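Local structure of chitin elicitor receptor kinase 1 (Arabidopsis thaliana, 4EBY) at residues V22-L27 and A32-I37; F79-S82 and E86-Y89; G141-Y146 and Q169-G174; V175-N178 and I183-V186. The protein senses chitin oligomers through its LysM ectodomain as a plant immune receptor kinase and is activated by the dimerisation that chitin induces. All blocks are in the same frame, centred on the assembly; numbering follows the deposited sequence.

Interaction 1. Residues V22-L27 and A32-I37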
loop_
_atom_site.group_PDB
_atom_site.type_symbol
_atom_site.label_atom_id
_atom_site.label_comp_id
_atom_site.label_asym_id
_atom_site.label_seq_id
_atom_site.Cartn_x
_atom_site.Cartn_y
_atom_site.Cartn_z
ATOM N N VAL A 22 13.947 -5.395 0.369
ATOM C CA VAL A 22 13.749 -4.000 0.780
ATOM C C VAL A 22 12.268 -3.682 0.997
ATOM O O VAL A 22 11.884 -2.999 1.955
ATOM C CB VAL A 22 14.385 -3.015 -0.224
ATOM C CG1 VAL A 22 13.921 -1.589 0.072
ATOM C CG2 VAL A 22 15.900 -3.093 -0.134
ATOM N N ILE A 23 11.414 -4.204 0.125
ATOM C CA ILE A 23 9.984 -4.021 0.315
ATOM C C ILE A 23 9.544 -4.623 1.639
ATOM O O ILE A 23 8.824 -3.994 2.404
ATOM C CB ILE A 23 9.196 -4.659 -0.829
ATOM C CG1 ILE A 23 9.509 -3.906 -2.127
ATOM C CG2 ILE A 23 7.667 -4.649 -0.550
ATOM C CD1 ILE A 23 8.936 -4.588 -3.377
ATOM N N ASN A 24 9.968 -5.853 1.907
ATOM C CA ASN A 24 9.541 -6.502 3.142
ATOM C C ASN A 24 10.098 -5.791 4.378
ATOM O O ASN A 24 9.433 -5.726 5.412
ATOM C CB ASN A 24 9.960 -7.981 3.122
ATOM C CG ASN A 24 9.159 -8.837 4.095
ATOM O OD1 ASN A 24 8.405 -8.343 4.962
ATOM N ND2 ASN A 24 9.316 -10.123 3.950
ATOM N N GLN A 25 11.311 -5.250 4.279
ATOM C CA GLN A 25 11.881 -4.526 5.403
ATOM C C GLN A 25 11.047 -3.267 5.677
ATOM O O GLN A 25 10.601 -3.015 6.803
ATOM C CB GLN A 25 13.316 -4.114 5.081
ATOM C CG GLN A 25 13.987 -3.367 6.214
ATOM C CD GLN A 25 15.485 -3.269 6.012
ATOM O OE1 GLN A 25 15.958 -2.887 4.938
ATOM N NE2 GLN A 25 16.241 -3.646 7.033
ATOM N N ASN A 26 10.844 -2.475 4.638
ATOM C CA ASN A 26 10.132 -1.205 4.805
ATOM C C ASN A 26 8.687 -1.407 5.253
ATOM O O ASN A 26 8.164 -0.669 6.105
ATOM C CB ASN A 26 10.178 -0.413 3.499
ATOM C CG ASN A 26 11.578 0.111 3.186
ATOM O OD1 ASN A 26 12.524 -0.110 3.961
ATOM N ND2 ASN A 26 11.727 0.792 2.039
ATOM N N LEU A 27 8.041 -2.408 4.663
ATOM C CA LEU A 27 6.660 -2.702 5.007
ATOM C C LEU A 27 6.558 -3.860 6.008
ATOM O O LEU A 27 5.547 -4.572 6.046
ATOM C CB LEU A 27 5.821 -2.970 3.746
ATOM C CG LEU A 27 5.463 -1.751 2.893
ATOM C CD1 LEU A 27 6.651 -1.064 2.281
ATOM C CD2 LEU A 27 4.473 -2.175 1.786
ATOM N N ALA A 32 3.429 -9.510 7.777
ATOM C CA ALA A 32 4.489 -9.860 6.835
ATOM C C ALA A 32 5.815 -9.659 7.532
ATOM O O ALA A 32 6.533 -8.678 7.267
ATOM C CB ALA A 32 4.417 -8.983 5.598
ATOM N N PRO A 33 6.129 -10.565 8.456
ATOM C CA PRO A 33 7.316 -10.332 9.277
ATOM C C PRO A 33 8.597 -10.582 8.493
ATOM O O PRO A 33 8.806 -11.651 7.907
ATOM C CB PRO A 33 7.131 -11.295 10.451
ATOM C CG PRO A 33 6.154 -12.324 9.969
ATOM C CD PRO A 33 5.357 -11.747 8.873
ATOM N N TYR A 34 9.466 -9.584 8.494
ATOM C CA TYR A 34 10.699 -9.639 7.735
ATOM C C TYR A 34 11.738 -10.505 8.443
ATOM O O TYR A 34 12.168 -10.188 9.548
ATOM C CB TYR A 34 11.229 -8.206 7.574
ATOM C CG TYR A 34 12.522 -8.097 6.791
ATOM C CD1 TYR A 34 12.651 -8.682 5.540
ATOM C CD2 TYR A 34 13.590 -7.366 7.288
ATOM C CE1 TYR A 34 13.835 -8.568 4.804
ATOM C CE2 TYR A 34 14.765 -7.236 6.563
ATOM C CZ TYR A 34 14.881 -7.840 5.320
ATOM O OH TYR A 34 16.061 -7.733 4.602
ATOM N N ASP A 35 12.143 -11.601 7.813
ATOM C CA ASP A 35 13.227 -12.399 8.384
ATOM C C ASP A 35 14.337 -12.693 7.382
ATOM O O ASP A 35 15.301 -13.372 7.714
ATOM C CB ASP A 35 12.708 -13.674 9.065
ATOM C CG ASP A 35 12.158 -14.700 8.077
ATOM O OD1 ASP A 35 12.328 -14.509 6.857
ATOM O OD2 ASP A 35 11.587 -15.716 8.544
ATOM N N GLN A 36 14.217 -12.132 6.179
ATOM C CA GLN A 36 15.176 -12.328 5.084
ATOM C C GLN A 36 15.216 -13.738 4.506
ATOM O O GLN A 36 15.997 -14.013 3.592
ATOM C CB GLN A 36 16.597 -11.937 5.513
ATOM C CG GLN A 36 16.747 -10.480 5.918
ATOM C CD GLN A 36 18.203 -10.101 6.125
ATOM O OE1 GLN A 36 18.680 -10.031 7.258
ATOM N NE2 GLN A 36 18.919 -9.871 5.025
ATOM N N ILE A 37 14.401 -14.635 5.045
ATOM C CA ILE A 37 14.417 -16.031 4.615
ATOM C C ILE A 37 13.082 -16.433 3.976
ATOM O O ILE A 37 13.046 -16.953 2.859
ATOM C CB ILE A 37 14.685 -16.957 5.790
ATOM C CG1 ILE A 37 16.042 -16.628 6.420
ATOM C CG2 ILE A 37 14.643 -18.409 5.336
ATOM C CD1 ILE A 37 16.226 -17.237 7.788
#

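Interaction 2. Residues F79-S82 and E86-Y89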
loop_
_atom_site.group_PDB
_atom_site.type_symbol
_atom_site.label_atom_id
_atom_site.label_comp_id
_atom_site.label_asym_id
_atom_site.label_seq_id
_atom_site.Cartn_x
_atom_site.Cartn_y
_atom_site.Cartn_z
ATOM N N PHE A 79 3.736 1.948 9.782
ATOM C CA PHE A 79 4.990 1.216 9.569
ATOM C C PHE A 79 6.126 1.935 10.274
ATOM O O PHE A 79 5.976 3.062 10.770
ATOM C CB PHE A 79 5.308 1.079 8.081
ATOM C CG PHE A 79 4.321 0.244 7.326
ATOM C CD1 PHE A 79 4.402 -1.138 7.378
ATOM C CD2 PHE A 79 3.319 0.833 6.573
ATOM C CE1 PHE A 79 3.493 -1.924 6.693
ATOM C CE2 PHE A 79 2.416 0.061 5.868
ATOM C CZ PHE A 79 2.501 -1.335 5.927
ATOM N N SER A 80 7.282 1.265 10.351
ATOM C CA SER A 80 8.454 1.879 10.955
ATOM C C SER A 80 9.614 1.787 9.969
ATOM O O SER A 80 9.774 0.780 9.267
ATOM C CB SER A 80 8.821 1.188 12.273
ATOM O OG SER A 80 7.840 1.419 13.275
ATOM N N TYR A 81 10.423 2.837 9.918
ATOM C CA TYR A 81 11.494 2.929 8.932
ATOM C C TYR A 81 12.774 3.424 9.572
ATOM O O TYR A 81 12.790 4.471 10.207
ATOM C CB TYR A 81 11.088 3.865 7.778
ATOM C CG TYR A 81 12.207 4.078 6.801
ATOM C CD1 TYR A 81 12.542 3.087 5.879
ATOM C CD2 TYR A 81 12.953 5.252 6.812
ATOM C CE1 TYR A 81 13.589 3.268 5.007
ATOM C CE2 TYR A 81 14.009 5.444 5.929
ATOM C CZ TYR A 81 14.318 4.446 5.039
ATOM O OH TYR A 81 15.371 4.633 4.177
ATOM N N SER A 82 13.865 2.660 9.413
ATOM C CA SER A 82 15.155 3.103 9.927
ATOM C C SER A 82 15.890 3.938 8.883
ATOM O O SER A 82 16.117 3.492 7.750
ATOM C CB SER A 82 15.989 1.905 10.380
ATOM O OG SER A 82 17.251 2.351 10.871
ATOM N N GLU A 86 21.486 10.224 3.717
ATOM C CA GLU A 86 20.909 11.154 2.754
ATOM C C GLU A 86 19.397 11.052 2.578
ATOM O O GLU A 86 18.840 11.654 1.659
ATOM C CB GLU A 86 21.629 11.054 1.408
ATOM C CG GLU A 86 23.064 11.583 1.478
ATOM C CD GLU A 86 23.761 11.597 0.134
ATOM O OE1 GLU A 86 23.324 10.865 -0.778
ATOM O OE2 GLU A 86 24.753 12.342 -0.009
ATOM N N ASP A 87 18.731 10.308 3.455
ATOM C CA ASP A 87 17.272 10.250 3.400
ATOM C C ASP A 87 16.658 11.615 3.648
ATOM O O ASP A 87 17.182 12.434 4.425
ATOM C CB ASP A 87 16.708 9.236 4.405
ATOM C CG ASP A 87 16.812 7.807 3.921
ATOM O OD1 ASP A 87 17.088 7.596 2.722
ATOM O OD2 ASP A 87 16.593 6.877 4.737
ATOM N N THR A 88 15.543 11.865 2.965
ATOM C CA THR A 88 14.736 13.044 3.184
ATOM C C THR A 88 13.306 12.557 3.269
ATOM O O THR A 88 13.005 11.445 2.821
ATOM C CB THR A 88 14.825 14.037 2.006
ATOM O OG1 THR A 88 14.384 13.388 0.806
ATOM C CG2 THR A 88 16.263 14.503 1.821
ATOM N N TYR A 89 12.428 13.365 3.845
ATOM C CA TYR A 89 11.017 12.985 3.889
ATOM C C TYR A 89 10.461 12.769 2.488
ATOM O O TYR A 89 9.689 11.828 2.259
ATOM C CB TYR A 89 10.200 14.027 4.635
ATOM C CG TYR A 89 10.425 14.042 6.138
ATOM C CD1 TYR A 89 10.385 12.875 6.888
ATOM C CD2 TYR A 89 10.667 15.243 6.806
ATOM C CE1 TYR A 89 10.580 12.900 8.273
ATOM C CE2 TYR A 89 10.875 15.272 8.190
ATOM C CZ TYR A 89 10.825 14.102 8.912
ATOM O OH TYR A 89 11.024 14.133 10.281
#

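Interaction 3. Residues G141-Y146 and Q169-G174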
loop_
_atom_site.group_PDB
_atom_site.type_symbol
_atom_site.label_atom_id
_atom_site.label_comp_id
_atom_site.label_asym_id
_atom_site.label_seq_id
_atom_site.Cartn_x
_atom_site.Cartn_y
_atom_site.Cartn_z
ATOM N N GLY A 141 -14.354 -6.854 0.816
ATOM C CA GLY A 141 -13.925 -6.516 2.158
ATOM C C GLY A 141 -12.412 -6.484 2.298
ATOM O O GLY A 141 -11.907 -6.315 3.403
ATOM N N LEU A 142 -11.699 -6.653 1.189
ATOM C CA LEU A 142 -10.234 -6.591 1.188
ATOM C C LEU A 142 -9.837 -5.617 0.098
ATOM O O LEU A 142 -10.290 -5.742 -1.048
ATOM C CB LEU A 142 -9.635 -7.978 0.891
ATOM C CG LEU A 142 -8.120 -7.982 0.674
ATOM C CD1 LEU A 142 -7.391 -7.558 1.951
ATOM C CD2 LEU A 142 -7.649 -9.377 0.282
ATOM N N PHE A 143 -9.013 -4.634 0.458
ATOM C CA PHE A 143 -8.707 -3.516 -0.436
ATOM C C PHE A 143 -7.240 -3.252 -0.588
ATOM O O PHE A 143 -6.477 -3.352 0.383
ATOM C CB PHE A 143 -9.408 -2.235 0.028
ATOM C CG PHE A 143 -10.878 -2.271 -0.245
ATOM C CD1 PHE A 143 -11.393 -1.641 -1.366
ATOM C CD2 PHE A 143 -11.721 -3.011 0.560
ATOM C CE1 PHE A 143 -12.758 -1.743 -1.666
ATOM C CE2 PHE A 143 -13.061 -3.129 0.275
ATOM C CZ PHE A 143 -13.591 -2.473 -0.825
ATOM N N VAL A 144 -6.875 -2.910 -1.816
ATOM C CA VAL A 144 -5.509 -2.529 -2.158
ATOM C C VAL A 144 -5.417 -1.018 -2.074
ATOM O O VAL A 144 -6.213 -0.297 -2.684
ATOM C CB VAL A 144 -5.140 -2.932 -3.600
ATOM C CG1 VAL A 144 -3.687 -2.580 -3.901
ATOM C CG2 VAL A 144 -5.384 -4.439 -3.849
ATOM N N THR A 145 -4.456 -0.539 -1.299
ATOM C CA THR A 145 -4.085 0.861 -1.315
ATOM C C THR A 145 -3.162 1.049 -2.519
ATOM O O THR A 145 -2.023 0.551 -2.544
ATOM C CB THR A 145 -3.356 1.201 -0.012
ATOM O OG1 THR A 145 -4.273 1.024 1.078
ATOM C CG2 THR A 145 -2.870 2.636 -0.022
ATOM N N TYR A 146 -3.671 1.741 -3.530
ATOM C CA TYR A 146 -3.075 1.726 -4.856
ATOM C C TYR A 146 -2.655 3.129 -5.264
ATOM O O TYR A 146 -3.487 3.959 -5.600
ATOM C CB TYR A 146 -4.115 1.151 -5.847
ATOM C CG TYR A 146 -3.625 0.942 -7.264
ATOM C CD1 TYR A 146 -3.282 -0.324 -7.715
ATOM C CD2 TYR A 146 -3.552 2.003 -8.164
ATOM C CE1 TYR A 146 -2.860 -0.538 -9.017
ATOM C CE2 TYR A 146 -3.118 1.797 -9.477
ATOM C CZ TYR A 146 -2.774 0.518 -9.885
ATOM O OH TYR A 146 -2.354 0.270 -11.175
ATOM N N GLN A 169 -15.250 3.653 -9.011
ATOM C CA GLN A 169 -15.450 5.084 -8.835
ATOM C C GLN A 169 -16.218 5.377 -7.556
ATOM O O GLN A 169 -15.927 6.351 -6.864
ATOM C CB GLN A 169 -16.199 5.688 -10.029
ATOM C CG GLN A 169 -16.136 7.218 -10.075
ATOM C CD GLN A 169 -14.719 7.721 -10.321
ATOM O OE1 GLN A 169 -14.248 7.745 -11.463
ATOM N NE2 GLN A 169 -14.047 8.150 -9.257
ATOM N N ARG A 170 -17.211 4.548 -7.249
ATOM C CA ARG A 170 -18.025 4.755 -6.051
ATOM C C ARG A 170 -17.193 4.595 -4.775
ATOM O O ARG A 170 -17.478 5.235 -3.761
ATOM C CB ARG A 170 -19.231 3.803 -6.017
ATOM C CG ARG A 170 -20.365 4.143 -6.978
ATOM C CD ARG A 170 -21.435 3.036 -6.899
ATOM N NE ARG A 170 -22.596 3.239 -7.766
ATOM C CZ ARG A 170 -23.743 3.793 -7.366
ATOM N NH1 ARG A 170 -23.881 4.203 -6.113
ATOM N NH2 ARG A 170 -24.758 3.937 -8.215
ATOM N N TYR A 171 -16.178 3.737 -4.816
ATOM C CA TYR A 171 -15.271 3.603 -3.669
ATOM C C TYR A 171 -14.317 4.789 -3.551
ATOM O O TYR A 171 -13.668 4.977 -2.526
ATOM C CB TYR A 171 -14.432 2.329 -3.793
ATOM C CG TYR A 171 -15.141 1.064 -3.357
ATOM C CD1 TYR A 171 -15.720 0.956 -2.092
ATOM C CD2 TYR A 171 -15.221 -0.026 -4.206
ATOM C CE1 TYR A 171 -16.359 -0.233 -1.696
ATOM C CE2 TYR A 171 -15.846 -1.203 -3.816
ATOM C CZ TYR A 171 -16.401 -1.299 -2.563
ATOM O OH TYR A 171 -17.021 -2.483 -2.204
ATOM N N ASN A 172 -14.210 5.568 -4.618
ATOM C CA ASN A 172 -13.214 6.631 -4.691
ATOM C C ASN A 172 -13.886 7.845 -5.298
ATOM O O ASN A 172 -13.523 8.297 -6.391
ATOM C CB ASN A 172 -12.031 6.180 -5.541
ATOM C CG ASN A 172 -11.294 5.005 -4.928
ATOM O OD1 ASN A 172 -10.481 5.190 -4.018
ATOM N ND2 ASN A 172 -11.583 3.785 -5.404
ATOM N N PRO A 173 -14.893 8.375 -4.591
ATOM C CA PRO A 173 -15.802 9.310 -5.255
ATOM C C PRO A 173 -15.124 10.627 -5.595
ATOM O O PRO A 173 -14.366 11.181 -4.779
ATOM C CB PRO A 173 -16.917 9.523 -4.222
ATOM C CG PRO A 173 -16.300 9.121 -2.902
ATOM C CD PRO A 173 -15.331 8.029 -3.227
ATOM N N GLY A 174 -15.352 11.081 -6.820
ATOM C CA GLY A 174 -14.819 12.351 -7.282
ATOM C C GLY A 174 -13.365 12.290 -7.721
ATOM O O GLY A 174 -12.832 13.300 -8.179
#

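Interaction 4. Residues V175-N178 and I183-V186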
loop_
_atom_site.group_PDB
_atom_site.type_symbol
_atom_site.label_atom_id
_atom_site.label_comp_id
_atom_site.label_asym_id
_atom_site.label_seq_id
_atom_site.Cartn_x
_atom_site.Cartn_y
_atom_site.Cartn_z
ATOM N N VAL A 175 -12.734 11.125 -7.600
ATOM C CA VAL A 175 -11.303 10.976 -7.902
ATOM C C VAL A 175 -11.059 10.588 -9.351
ATOM O O VAL A 175 -11.576 9.574 -9.829
ATOM C CB VAL A 175 -10.667 9.897 -7.020
ATOM C CG1 VAL A 175 -9.164 9.721 -7.362
ATOM C CG2 VAL A 175 -10.873 10.246 -5.543
ATOM N N ASN A 176 -10.278 11.403 -10.051
ATOM C CA ASN A 176 -9.917 11.115 -11.441
ATOM C C ASN A 176 -8.813 10.047 -11.474
ATOM O O ASN A 176 -7.666 10.307 -11.071
ATOM C CB ASN A 176 -9.424 12.400 -12.094
ATOM C CG ASN A 176 -8.878 12.180 -13.492
ATOM O OD1 ASN A 176 -9.078 11.126 -14.103
ATOM N ND2 ASN A 176 -8.183 13.191 -14.012
ATOM N N PHE A 177 -9.168 8.844 -11.921
ATOM C CA PHE A 177 -8.229 7.716 -11.910
ATOM C C PHE A 177 -7.093 7.885 -12.913
ATOM O O PHE A 177 -6.168 7.057 -12.959
ATOM C CB PHE A 177 -8.958 6.404 -12.209
ATOM C CG PHE A 177 -9.608 5.762 -11.005
ATOM C CD1 PHE A 177 -9.247 4.488 -10.611
ATOM C CD2 PHE A 177 -10.609 6.414 -10.298
ATOM C CE1 PHE A 177 -9.858 3.871 -9.526
ATOM C CE2 PHE A 177 -11.219 5.808 -9.205
ATOM C CZ PHE A 177 -10.846 4.532 -8.820
ATOM N N ASN A 178 -7.164 8.933 -13.724
ATOM C CA ASN A 178 -6.107 9.224 -14.690
ATOM C C ASN A 178 -5.202 10.382 -14.250
ATOM O O ASN A 178 -4.387 10.875 -15.031
ATOM C CB ASN A 178 -6.715 9.530 -16.060
ATOM C CG ASN A 178 -5.679 9.528 -17.170
ATOM O OD1 ASN A 178 -4.793 8.669 -17.212
ATOM N ND2 ASN A 178 -5.775 10.503 -18.069
ATOM N N ILE A 183 -3.744 8.269 -4.127
ATOM C CA ILE A 183 -4.093 6.878 -3.894
ATOM C C ILE A 183 -5.570 6.637 -4.218
ATOM O O ILE A 183 -6.433 7.530 -4.055
ATOM C CB ILE A 183 -3.821 6.529 -2.425
ATOM C CG1 ILE A 183 -2.318 6.217 -2.247
ATOM C CG2 ILE A 183 -4.658 5.361 -1.962
ATOM C CD1 ILE A 183 -1.878 6.263 -0.823
ATOM N N VAL A 184 -5.859 5.425 -4.678
ATOM C CA VAL A 184 -7.250 4.954 -4.767
ATOM C C VAL A 184 -7.303 3.593 -4.087
ATOM O O VAL A 184 -6.275 2.933 -3.946
ATOM C CB VAL A 184 -7.770 4.829 -6.214
ATOM C CG1 VAL A 184 -7.939 6.215 -6.858
ATOM C CG2 VAL A 184 -6.890 3.882 -7.055
ATOM N N TYR A 185 -8.499 3.193 -3.656
ATOM C CA TYR A 185 -8.697 1.899 -3.018
ATOM C C TYR A 185 -9.393 0.962 -4.000
ATOM O O TYR A 185 -10.455 1.290 -4.538
ATOM C CB TYR A 185 -9.537 2.058 -1.754
ATOM C CG TYR A 185 -8.901 2.974 -0.735
ATOM C CD1 TYR A 185 -7.751 2.600 -0.064
ATOM C CD2 TYR A 185 -9.462 4.208 -0.442
ATOM C CE1 TYR A 185 -7.164 3.432 0.860
ATOM C CE2 TYR A 185 -8.892 5.042 0.482
ATOM C CZ TYR A 185 -7.742 4.646 1.131
ATOM O OH TYR A 185 -7.169 5.485 2.059
ATOM N N VAL A 186 -8.775 -0.193 -4.239
ATOM C CA VAL A 186 -9.246 -1.145 -5.251
ATOM C C VAL A 186 -9.475 -2.490 -4.567
ATOM O O VAL A 186 -8.575 -2.982 -3.900
ATOM C CB VAL A 186 -8.139 -1.327 -6.320
ATOM C CG1 VAL A 186 -8.545 -2.387 -7.374
ATOM C CG2 VAL A 186 -7.781 0.033 -6.967
#

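Interaction 1. Residues V22-L27 and A32-I37
Y34 folds back from the loop after helix 20-26 and lays one face of its ring against Q25. The CB of Q25 sits over that face, 4.0 Å from the centroid of the Y34 ring and 20° off the ring normal, which makes a CH-pi contact. Q25 CA lies over the same face, 3.8 Å above the plane and offset toward the rim. From there the extended side chain of Q25 runs past the CE2 corner, its NE2 3.9 Å from Y34 CE2, and its amide plane is turned 51° from the ring. N24 comes at the ring obliquely on the CD1 side, with N24 CB 3.7 Å from Y34 CD1. The ring reaches the helix because Y34 holds CG opposite its own backbone N (chi1 -180°), which swings it off the loop. At the far end the Y34 hydroxyl is hydrogen-bonded to S21 OG, so the ring is tied at its tip as well as packed along its face. D35 starts an Asx turn: its OD1 accepts from I37 N, 2.8 Å away. The backbone N of Y34 is hydrogen-bonded to N28 OD1, and N28, S29, S30 and Y34 lie around a bound glycan; the Asn-Ser-Ser sequon is consistent with its attachment to N28.

Interaction 2. Residues F79-S82 and E86-Y89
The hydroxyl of Y81 donates a short hydrogen bond to D87, with OH 2.6 Å from OD2, and the whole contact is concentrated there: just 78 Å² is buried between the segments, nearly all of it on Y81 and D87. Strand residue and loop residue reach for each other from opposite directions. D87 OD2 arrives at the edge of the Y81 ring, close to its plane, and also comes within 3.2 Å of Y81 CE2. The Y81 hydroxyl meets D87 OD2 on the syn side, 29° out of the carboxylate plane, while ring and carboxylate planes differ by 40°. Y81 spans the distance by holding its ring anti to the backbone N (chi1 175°), pointing inward off strand 74-82. Both residues are buried, and the carboxylate is well provided for: OD2 also accepts from the backbone N of R84, and OD1 forms a salt bridge with R91, so the negative charge is probably stabilised. This is the strand-to-helix connection of a LysM unit, in which strand 74-82 passes through a short loop into helix 89-96. T88 takes the N-cap position of that helix, its OG1 hydrogen-bonded to R91 N, so D87 sits just ahead of the helix start. The body of the Y81 ring packs on V92 of the helix and on L123 and V125 of the neighbouring strand. Beyond this buried pair the two segments make no further side-chain contact. S80 and S82 lie on the exposed side of the strand, S82 with its CB directed away from the loop, and E86 is likewise solvent-facing.

Interaction 3. Residues G141-Y146 and Q169-G174
F143 and Y171 both hold their rings beside the backbone N and opposite the carbonyl carbon (chi1 -73° and -81°), and these settings send the two rings toward each other, where the side chains cross at about a right angle. The result is a T-shaped pair: the edge of F143 is presented to the face of Y171, with the planes of the two rings at 77° and their centroids 4.8 Å apart. F143 CE1 stands 3.6 Å above the Y171 ring, over its centre. The neighbouring F143 CZ lies toward the phenol end, 3.5 Å from Y171 CZ and 3.7 Å from Y171 OH. Around the pair, F143 also packs on P187, while Y171 is flanked by V136, S137 and F140, so the loop preceding strand 143-147 joins the contact of that strand with helix 165-171. This is helix-on-sheet packing within a LysM domain. No hydrogen bond links the two segments. The attraction therefore comes from dispersion and from ring electrostatics, with the slightly positive C-H edge of F143 directed into the electron-rich face of Y171, a match that favours this setting over a directly face-to-face stack.

Interaction 4. Residues V175-N178 and I183-V186
One methyl group, V184 CG1, is shared by two partners from the loop: it lies over the face of the F177 ring and at the same time touches V175. Over the ring it makes a CH-pi contact, 4.0 Å from the F177 centroid and 13° off the normal. Toward V175 the meeting is methyl to methyl, with V184 CG1 3.7 Å from V175 CG1. The rotamer that allows this is one of the less common for valine (chi1 -69°): V184 CG1 is beside the backbone N, while V184 CG2 takes the crowded position between N and the carbonyl carbon. V184 CG2 then falls by the rim of the same ring, 3.9 Å from F177 CE1. F177 starts out from the loop across the line to the strand rather than straight at it, and its ring atoms nearest V184 are CE1, CZ and CE2. The same ring is packed on L154 and I157 of helix 154-161 and on L168 of helix 165-171. On the loop, N176 forms an Asx turn in which its OD1 accepts from N178 N, 2.9 Å away; the donor stands 62° out of the side-chain carbonyl plane. No hydrogen bond joins the two segments, and the contact is wholly apolar. Within the sheet, strand 183-187 pairs with antiparallel strand 143-147, V184 with Y146 and V186 with V144, and Y185 N is bonded to N172 OD1. F177, set against both helices and V184 of the strand, is part of the apolar core of the beta-alpha-alpha-beta LysM fold.

Overall arrangement
The four contacts form two pairs; interactions 2, 3 and 4 reach the same mixed sheet. Interactions 3 and 4 have centres about 7 Å apart and both belong to the LysM unit near the end of the chain: V144 N probably bonds to V186 O at 2.7 Å, and N172 OD1 to Y185 N at 2.8 Å, so the residues after helix 165-171 are joined to strand 183-187. Interactions 1 and 2, with centres about 15 Å apart, touch by packing, L27 O lying 3.4 Å from F79 CE1. Centres in different pairs are about 26 to 27 Å apart. Interaction 1 is the one beside a sugar, Y34's side chain lying about 4 Å from a bound NAG; Y81, V184 and F143 side chains are about 10, 11 and 14 Å from one.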